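Local coordinates for protein aldehyde dehydrogenase (Trypanosoma brucei, PDB 5MYP) that probably oxidises aldehydes to carboxylic acids with NAD+ as cofactor, as a glycosomal member of the aldehyde dehydrogenase family, at residues 91-103 with 107-119. Residues are numbered along the deposited sequence; the frame is centred on the assembly and turned at random.
Sequences MDEYVKPVKPTME and ALDDCELQYEPLG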
loop_
_atom_site.group_PDB
_atom_site.type_symbol
_atom_site.label_atom_id
_atom_site.label_comp_id
_atom_site.label_asym_id
_atom_site.label_seq_id
_atom_site.Cartn_x
_atom_site.Cartn_y
_atom_site.Cartn_z
ATOM N N MET A 91 -18.187 8.427 -9.822
ATOM C CA MET A 91 -18.060 6.956 -9.842
ATOM C C MET A 91 -17.812 6.403 -11.242
ATOM O O MET A 91 -16.928 5.567 -11.437
ATOM C CB MET A 91 -19.305 6.279 -9.273
ATOM C CG MET A 91 -19.160 4.775 -9.080
ATOM S SD MET A 91 -20.685 4.050 -8.459
ATOM C CE MET A 91 -20.618 4.617 -6.766
ATOM N N ASP A 92 -18.605 6.865 -12.206
ATOM C CA ASP A 92 -18.474 6.411 -13.593
ATOM C C ASP A 92 -17.097 6.728 -14.174
ATOM O O ASP A 92 -16.565 5.939 -14.940
ATOM C CB ASP A 92 -19.588 7.001 -14.464
ATOM C CG ASP A 92 -20.951 6.432 -14.113
ATOM O OD1 ASP A 92 -21.233 5.293 -14.530
ATOM O OD2 ASP A 92 -21.732 7.121 -13.423
ATOM N N GLU A 93 -16.515 7.863 -13.791
ATOM C CA GLU A 93 -15.144 8.208 -14.186
ATOM C C GLU A 93 -14.135 7.247 -13.547
ATOM O O GLU A 93 -13.239 6.749 -14.225
ATOM C CB GLU A 93 -14.808 9.652 -13.794
ATOM C CG GLU A 93 -13.472 10.171 -14.319
ATOM C CD GLU A 93 -13.058 11.499 -13.705
ATOM O OE1 GLU A 93 -13.940 12.252 -13.248
ATOM O OE2 GLU A 93 -11.845 11.799 -13.676
ATOM N N TYR A 94 -14.293 6.987 -12.248
ATOM C CA TYR A 94 -13.324 6.175 -11.505
ATOM C C TYR A 94 -13.295 4.702 -11.930
ATOM O O TYR A 94 -12.224 4.096 -11.960
ATOM C CB TYR A 94 -13.557 6.300 -9.991
ATOM C CG TYR A 94 -13.386 7.701 -9.404
ATOM C CD1 TYR A 94 -12.655 8.699 -10.072
ATOM C CD2 TYR A 94 -13.933 8.024 -8.156
ATOM C CE1 TYR A 94 -12.504 9.962 -9.530
ATOM C CE2 TYR A 94 -13.774 9.295 -7.608
ATOM C CZ TYR A 94 -13.054 10.253 -8.305
ATOM O OH TYR A 94 -12.879 11.510 -7.796
ATOM N N VAL A 95 -14.450 4.137 -12.276
ATOM C CA VAL A 95 -14.522 2.722 -12.668
ATOM C C VAL A 95 -13.923 2.393 -14.048
ATOM O O VAL A 95 -13.593 1.239 -14.303
ATOM C CB VAL A 95 -15.967 2.158 -12.593
ATOM C CG1 VAL A 95 -16.493 2.194 -11.163
ATOM C CG2 VAL A 95 -16.914 2.880 -13.545
ATOM N N LYS A 96 -13.787 3.392 -14.928
ATOM C CA LYS A 96 -13.372 3.146 -16.313
ATOM C C LYS A 96 -11.900 2.722 -16.398
ATOM O O LYS A 96 -11.090 3.187 -15.602
ATOM C CB LYS A 96 -13.620 4.377 -17.200
ATOM C CG LYS A 96 -12.588 5.486 -17.112
ATOM C CD LYS A 96 -13.142 6.809 -17.635
ATOM C CE LYS A 96 -12.023 7.817 -17.837
ATOM N NZ LYS A 96 -12.515 9.206 -18.027
ATOM N N PRO A 97 -11.562 1.843 -17.361
ATOM C CA PRO A 97 -10.152 1.489 -17.541
ATOM C C PRO A 97 -9.291 2.673 -17.982
ATOM O O PRO A 97 -9.774 3.546 -18.699
ATOM C CB PRO A 97 -10.182 0.418 -18.650
ATOM C CG PRO A 97 -11.571 -0.092 -18.664
ATOM C CD PRO A 97 -12.429 1.069 -18.270
ATOM N N VAL A 98 -8.042 2.685 -17.534
ATOM C CA VAL A 98 -7.040 3.678 -17.928
ATOM C C VAL A 98 -6.106 3.049 -18.971
ATOM O O VAL A 98 -5.746 1.872 -18.857
ATOM C CB VAL A 98 -6.226 4.150 -16.694
ATOM C CG1 VAL A 98 -5.056 5.044 -17.091
ATOM C CG2 VAL A 98 -7.132 4.871 -15.705
ATOM N N LYS A 99 -5.727 3.836 -19.978
ATOM C CA LYS A 99 -4.781 3.405 -21.002
ATOM C C LYS A 99 -3.369 3.843 -20.592
ATOM O O LYS A 99 -3.048 5.030 -20.683
ATOM C CB LYS A 99 -5.152 4.002 -22.369
ATOM C CG LYS A 99 -6.544 3.641 -22.874
ATOM C CD LYS A 99 -6.696 2.174 -23.254
ATOM C CE LYS A 99 -6.091 1.860 -24.613
ATOM N NZ LYS A 99 -5.926 0.386 -24.806
ATOM N N PRO A 100 -2.525 2.900 -20.128
ATOM C CA PRO A 100 -1.189 3.284 -19.670
ATOM C C PRO A 100 -0.235 3.653 -20.807
ATOM O O PRO A 100 -0.425 3.222 -21.942
ATOM C CB PRO A 100 -0.688 2.020 -18.974
ATOM C CG PRO A 100 -1.328 0.917 -19.731
ATOM C CD PRO A 100 -2.688 1.437 -20.118
ATOM N N THR A 101 0.783 4.439 -20.475
ATOM C CA THR A 101 1.842 4.801 -21.411
ATOM C C THR A 101 2.778 3.606 -21.579
ATOM O O THR A 101 3.450 3.202 -20.617
ATOM C CB THR A 101 2.636 6.024 -20.906
ATOM O OG1 THR A 101 1.741 7.130 -20.740
ATOM C CG2 THR A 101 3.749 6.409 -21.888
ATOM N N MET A 102 2.804 3.044 -22.789
ATOM C CA MET A 102 3.599 1.857 -23.093
ATOM C C MET A 102 4.859 2.204 -23.880
ATOM O O MET A 102 4.837 3.090 -24.728
ATOM C CB MET A 102 2.754 0.842 -23.865
ATOM C CG MET A 102 1.488 0.368 -23.146
ATOM S SD MET A 102 1.770 -0.278 -21.481
ATOM C CE MET A 102 2.838 -1.684 -21.800
ATOM N N GLU A 103 5.947 1.501 -23.571
ATOM C CA GLU A 103 7.265 1.720 -24.184
ATOM C C GLU A 103 7.863 0.365 -24.568
ATOM O O GLU A 103 7.545 -0.656 -23.952
ATOM C CB GLU A 103 8.157 2.494 -23.205
ATOM C CG GLU A 103 9.656 2.499 -23.481
ATOM C CD GLU A 103 10.425 3.484 -22.608
ATOM O OE1 GLU A 103 9.818 4.272 -21.846
ATOM O OE2 GLU A 103 11.671 3.474 -22.678
ATOM N N ALA A 107 4.385 -1.677 -26.442
ATOM C CA ALA A 107 3.654 -0.592 -27.117
ATOM C C ALA A 107 2.841 -1.024 -28.350
ATOM O O ALA A 107 1.887 -0.345 -28.725
ATOM C CB ALA A 107 4.607 0.540 -27.478
ATOM N N LEU A 108 3.225 -2.141 -28.969
ATOM C CA LEU A 108 2.459 -2.727 -30.076
ATOM C C LEU A 108 1.193 -3.490 -29.648
ATOM O O LEU A 108 0.333 -3.754 -30.482
ATOM C CB LEU A 108 3.357 -3.649 -30.906
ATOM C CG LEU A 108 4.586 -2.988 -31.542
ATOM C CD1 LEU A 108 5.470 -4.034 -32.204
ATOM C CD2 LEU A 108 4.173 -1.920 -32.543
ATOM N N ASP A 109 1.087 -3.849 -28.369
ATOM C CA ASP A 109 -0.087 -4.566 -27.850
ATOM C C ASP A 109 -1.141 -3.614 -27.291
ATOM O O ASP A 109 -0.878 -2.425 -27.089
ATOM C CB ASP A 109 0.337 -5.570 -26.773
ATOM C CG ASP A 109 1.321 -6.598 -27.288
ATOM O OD1 ASP A 109 1.108 -7.130 -28.400
ATOM O OD2 ASP A 109 2.307 -6.883 -26.577
ATOM N N ASP A 110 -2.335 -4.156 -27.070
ATOM C CA ASP A 110 -3.455 -3.413 -26.497
ATOM C C ASP A 110 -3.466 -3.616 -24.980
ATOM O O ASP A 110 -3.843 -4.695 -24.499
ATOM C CB ASP A 110 -4.772 -3.893 -27.122
ATOM C CG ASP A 110 -6.008 -3.349 -26.405
ATOM O OD1 ASP A 110 -6.001 -2.153 -26.037
ATOM O OD2 ASP A 110 -6.980 -4.112 -26.213
ATOM N N CYS A 111 -3.067 -2.580 -24.235
ATOM C CA CYS A 111 -2.973 -2.649 -22.764
ATOM C C CYS A 111 -3.949 -1.707 -22.045
ATOM O O CYS A 111 -4.245 -0.619 -22.537
ATOM C CB CYS A 111 -1.536 -2.350 -22.326
ATOM S SG CYS A 111 -0.331 -3.545 -22.960
ATOM N N GLU A 112 -4.420 -2.144 -20.875
ATOM C CA GLU A 112 -5.366 -1.405 -20.030
ATOM C C GLU A 112 -5.062 -1.631 -18.552
ATOM O O GLU A 112 -4.548 -2.688 -18.185
ATOM C CB GLU A 112 -6.791 -1.914 -20.255
ATOM C CG GLU A 112 -7.511 -1.373 -21.471
ATOM C CD GLU A 112 -8.971 -1.830 -21.508
ATOM O OE1 GLU A 112 -9.381 -2.686 -20.686
ATOM O OE2 GLU A 112 -9.723 -1.342 -22.367
ATOM N N LEU A 113 -5.392 -0.643 -17.723
ATOM C CA LEU A 113 -5.409 -0.805 -16.267
ATOM C C LEU A 113 -6.867 -0.743 -15.818
ATOM O O LEU A 113 -7.493 0.316 -15.873
ATOM C CB LEU A 113 -4.579 0.285 -15.584
ATOM C CG LEU A 113 -3.143 0.464 -16.084
ATOM C CD1 LEU A 113 -2.441 1.558 -15.289
ATOM C CD2 LEU A 113 -2.357 -0.835 -16.026
ATOM N N GLN A 114 -7.418 -1.890 -15.426
ATOM C CA GLN A 114 -8.805 -1.985 -14.958
ATOM C C GLN A 114 -8.822 -1.895 -13.438
ATOM O O GLN A 114 -7.824 -2.206 -12.789
ATOM C CB GLN A 114 -9.447 -3.303 -15.411
ATOM C CG GLN A 114 -9.537 -3.480 -16.928
ATOM C CD GLN A 114 -10.176 -4.796 -17.348
ATOM O OE1 GLN A 114 -10.564 -5.618 -16.511
ATOM N NE2 GLN A 114 -10.286 -5.006 -18.660
ATOM N N TYR A 115 -9.945 -1.461 -12.874
ATOM C CA TYR A 115 -10.132 -1.418 -11.423
ATOM C C TYR A 115 -11.194 -2.422 -11.034
ATOM O O TYR A 115 -12.257 -2.455 -11.645
ATOM C CB TYR A 115 -10.533 -0.014 -10.972
ATOM C CG TYR A 115 -9.430 0.980 -11.186
ATOM C CD1 TYR A 115 -8.463 1.193 -10.207
ATOM C CD2 TYR A 115 -9.321 1.683 -12.388
ATOM C CE1 TYR A 115 -7.431 2.100 -10.403
ATOM C CE2 TYR A 115 -8.293 2.592 -12.594
ATOM C CZ TYR A 115 -7.356 2.798 -11.598
ATOM O OH TYR A 115 -6.345 3.704 -11.803
ATOM N N GLU A 116 -10.902 -3.249 -10.028
ATOM C CA GLU A 116 -11.862 -4.234 -9.529
ATOM C C GLU A 116 -12.001 -4.146 -8.007
ATOM O O GLU A 116 -11.057 -3.729 -7.321
ATOM C CB GLU A 116 -11.464 -5.659 -9.950
ATOM C CG GLU A 116 -10.116 -6.137 -9.427
ATOM C CD GLU A 116 -9.833 -7.609 -9.696
ATOM O OE1 GLU A 116 -10.666 -8.302 -10.317
ATOM O OE2 GLU A 116 -8.761 -8.088 -9.268
ATOM N N PRO A 117 -13.171 -4.540 -7.467
ATOM C CA PRO A 117 -13.317 -4.595 -6.007
ATOM C C PRO A 117 -12.377 -5.609 -5.349
ATOM O O PRO A 117 -11.927 -6.544 -6.007
ATOM C CB PRO A 117 -14.776 -5.026 -5.808
ATOM C CG PRO A 117 -15.464 -4.703 -7.083
ATOM C CD PRO A 117 -14.435 -4.850 -8.158
ATOM N N LEU A 118 -12.107 -5.408 -4.063
ATOM C CA LEU A 118 -11.247 -6.301 -3.282
ATOM C C LEU A 118 -12.027 -7.441 -2.615
ATOM O O LEU A 118 -11.596 -8.590 -2.644
ATOM C CB LEU A 118 -10.494 -5.506 -2.214
ATOM C CG LEU A 118 -9.463 -4.511 -2.744
ATOM C CD1 LEU A 118 -8.992 -3.593 -1.624
ATOM C CD2 LEU A 118 -8.287 -5.222 -3.401
ATOM N N GLY A 119 -13.170 -7.111 -2.018
ATOM C CA GLY A 119 -13.973 -8.082 -1.278
ATOM C C GLY A 119 -14.655 -7.454 -0.087
ATOM O O GLY A 119 -15.510 -6.585 -0.262
HETATM O O HOH W 1 -11.832 -0.724 -14.920
HETATM O O HOH W 2 -14.158 -0.658 -12.179
#
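Lys99, on the loop 97-103 that runs antiparallel to strand 110-124, bends back to Asp110 and the backbone of Cys111. Its chain is folded at chi2 (-69°) and chi3 (-78°), which brings NZ round to Asp110 OD1 at 2.8 Å in a salt bridge, the two side chains crossing at about a right angle. Lys99 NZ also bonds Cys111 O at 3.0 Å, from above the carbonyl plane rather than along a lone pair; a long, flexible lysine suits a place where one group must serve both. Asp110 OD2 turns to Arg461, so the carboxylate links the loop on one side with strand 454-461 on the other.

Between the backbones, Val98 and Leu113 form a single antiparallel hydrogen-bonded pair, Val98 N to Leu113 O at 2.9 Å and Leu113 N to Val98 O at 2.8 Å. Pro100 has no N-H to continue the pairing to Cys111 O, the oxygen that Lys99 NZ bonds instead. Toward the helix, two waters link Val95 O to the backbone of Tyr115.

Apolar groups fill the other side. Val98 CG2 meets the Tyr115 ring at its edge, 4.0 Å from CE2. The Pro100 ring lies obliquely across Leu113, with Pro100 CB 4.1 Å from Leu113 CG. Met102, bent at chi2 and chi3, swings its thioether over Cys111, with CE 3.9 Å from SG; Met102 CB packs 3.7 Å from Ala107 CA, and the small alanine side chain keeps the approach close.

Glu112 lies beside Pro97, and its OE1 takes a nearly straight bond from Gln114 NE2 and a salt bridge from Arg461. Gln114 NE2 also bonds Glu409 of the second subunit. Polar bonds of Lys99, Asp110 and Glu112 thus hold the loop to strand 110-124 and that strand to Arg461, apolar packing lines the other side, and both contribute to the dimer, where Pro100 packs on Gly430 and Met102 on Asp429 of the second subunit.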